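Local atomic coordinates of uncharacterized peptidase Lmo0363 (Listeria monocytogenes, PDB entry 3L4E), a protein that is an uncharacterised member of the peptidase S51 family and probably acts as a serine-type peptidase related to peptidase E. Residues Ile33-Thr38 with Leu63-Glu68. Numbering follows the deposited sequence.
Sequences IPTAST and LDIATE
Thr-35 gives its hydroxyl to Asp-64, OG1 to OD1 at 2.8 Å, and this bond ties an Asx turn to the neighbouring loop. Both loops follow adjacent parallel strands, 29-33 and the sheet-edge strand 59-62, and each leads on to a helix, as in the alternating strand-helix layout of an alpha/beta fold. The two side chains meet at about a right angle. With OG1 beside its own backbone N (chi1 -55°), Thr-35 sends the hydroxyl across to the carboxylate, while CG2 leans on Ala-66 CB at 4.0 Å. Thr-35 OG1 reaches Asp-64 OD1 on its anti side, 32° out of the carboxylate plane; Ala-66 N comes to the same oxygen from the opposite face, at 3.0 Å, and closes the Asx turn. Two donors therefore grip OD1 from either side, which should limit rotation of the carboxylate. The other oxygen, OD2, has the methyl CG2 of Thr-38 facing it.

Next to this polar bridge, on the strand side, the contact turns apolar. Ile-33 CG2 meets Ile-65 CG1 at 3.9 Å, the two branched chains lying obliquely across each other. Leu-63 O takes a CA-H...O contact from Ile-33 CA at 3.4 Å, with Pro-34 CD close by. Farther out, helix 70-79 packs on Leu-63 and Ile-65 through Ile-73, and Phe-92 of helix 90-100 lies against Thr-35 and Thr-38.

Bonds within each loop hold its shape. Glu-68 accepts from Asp-64 N through OE1, and its OE2 forms a salt bridge to Lys-76 of the following helix, 70-79. On the other loop, Pro-34 O takes both Ser-37 N and Ser-37 OG, the hydroxyl OG arriving in the carbonyl plane at 2.7 Å.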
loop_
_atom_site.group_PDB
_atom_site.type_symbol
_atom_site.label_atom_id
_atom_site.label_comp_id
_atom_site.label_asym_id
_atom_site.label_seq_id
_atom_site.Cartn_x
_atom_site.Cartn_y
_atom_site.Cartn_z
ATOM N N ILE A 33 5.343 -7.133 -0.756
ATOM C CA ILE A 33 5.262 -7.208 0.705
ATOM C C ILE A 33 3.839 -7.541 1.164
ATOM O O ILE A 33 2.956 -6.692 1.108
ATOM C CB ILE A 33 5.716 -5.877 1.341
ATOM C CG1 ILE A 33 7.172 -5.577 0.955
ATOM C CG2 ILE A 33 5.540 -5.918 2.864
ATOM C CD1 ILE A 33 7.604 -4.155 1.282
ATOM N N PRO A 34 3.603 -8.799 1.572
ATOM C CA PRO A 34 2.262 -9.243 1.972
ATOM C C PRO A 34 2.056 -9.212 3.491
ATOM O O PRO A 34 1.070 -9.749 3.994
ATOM C CB PRO A 34 2.234 -10.690 1.478
ATOM C CG PRO A 34 3.653 -11.147 1.695
ATOM C CD PRO A 34 4.535 -9.936 1.432
ATOM N N THR A 35 2.978 -8.581 4.206
ATOM C CA THR A 35 2.970 -8.567 5.673
ATOM C C THR A 35 1.628 -8.201 6.318
ATOM O O THR A 35 1.217 -8.820 7.299
ATOM C CB THR A 35 4.061 -7.622 6.187
ATOM O OG1 THR A 35 5.321 -8.026 5.626
ATOM C CG2 THR A 35 4.139 -7.635 7.717
ATOM N N ALA A 36 0.946 -7.193 5.788
ATOM C CA ALA A 36 -0.320 -6.762 6.383
ATOM C C ALA A 36 -1.328 -7.908 6.403
ATOM O O ALA A 36 -2.152 -8.028 7.316
ATOM C CB ALA A 36 -0.888 -5.569 5.612
ATOM N N SER A 37 -1.255 -8.757 5.382
ATOM C CA SER A 37 -2.236 -9.823 5.206
ATOM C C SER A 37 -1.997 -11.031 6.106
ATOM O O SER A 37 -2.872 -11.894 6.234
ATOM C CB SER A 37 -2.248 -10.294 3.752
ATOM O OG SER A 37 -1.134 -11.142 3.491
ATOM N N THR A 38 -0.822 -11.115 6.716
ATOM C CA THR A 38 -0.440 -12.340 7.425
ATOM C C THR A 38 -1.188 -12.558 8.739
ATOM O O THR A 38 -1.148 -13.647 9.308
ATOM C CB THR A 38 1.083 -12.415 7.671
ATOM O OG1 THR A 38 1.496 -11.337 8.524
ATOM C CG2 THR A 38 1.850 -12.367 6.341
ATOM N N LEU A 63 8.807 -10.391 0.059
ATOM C CA LEU A 63 9.561 -9.910 1.212
ATOM C C LEU A 63 8.587 -9.729 2.363
ATOM O O LEU A 63 7.749 -8.826 2.325
ATOM C CB LEU A 63 10.257 -8.574 0.900
ATOM C CG LEU A 63 10.991 -7.862 2.045
ATOM C CD1 LEU A 63 12.193 -8.685 2.495
ATOM C CD2 LEU A 63 11.426 -6.443 1.652
ATOM N N ASP A 64 8.663 -10.603 3.367
ATOM C CA ASP A 64 7.842 -10.443 4.567
ATOM C C ASP A 64 8.667 -9.732 5.636
ATOM O O ASP A 64 9.558 -10.318 6.247
ATOM C CB ASP A 64 7.313 -11.791 5.071
ATOM C CG ASP A 64 6.307 -11.650 6.218
ATOM O OD1 ASP A 64 6.045 -10.519 6.680
ATOM O OD2 ASP A 64 5.771 -12.686 6.660
ATOM N N ILE A 65 8.374 -8.450 5.823
ATOM C CA ILE A 65 9.036 -7.619 6.823
ATOM C C ILE A 65 9.005 -8.237 8.213
ATOM O O ILE A 65 9.900 -8.004 9.018
ATOM C CB ILE A 65 8.376 -6.222 6.891
ATOM C CG1 ILE A 65 8.379 -5.569 5.508
ATOM C CG2 ILE A 65 9.056 -5.342 7.944
ATOM C CD1 ILE A 65 9.746 -5.432 4.907
ATOM N N ALA A 66 7.973 -9.023 8.494
ATOM C CA ALA A 66 7.787 -9.582 9.829
ATOM C C ALA A 66 8.799 -10.670 10.173
ATOM O O ALA A 66 9.049 -10.933 11.346
ATOM C CB ALA A 66 6.364 -10.110 9.990
ATOM N N THR A 67 9.386 -11.295 9.155
ATOM C CA THR A 67 10.204 -12.487 9.379
ATOM C C THR A 67 11.633 -12.436 8.835
ATOM O O THR A 67 12.482 -13.218 9.257
ATOM C CB THR A 67 9.517 -13.746 8.807
ATOM O OG1 THR A 67 9.324 -13.589 7.396
ATOM C CG2 THR A 67 8.175 -13.968 9.477
ATOM N N GLU A 68 11.910 -11.529 7.905
ATOM C CA GLU A 68 13.225 -11.509 7.268
ATOM C C GLU A 68 14.213 -10.523 7.896
ATOM O O GLU A 68 13.817 -9.485 8.437
ATOM C CB GLU A 68 13.085 -11.289 5.760
ATOM C CG GLU A 68 12.422 -12.475 5.067
ATOM C CD GLU A 68 12.302 -12.300 3.570
ATOM O OE1 GLU A 68 11.337 -11.645 3.127
ATOM O OE2 GLU A 68 13.162 -12.828 2.837
#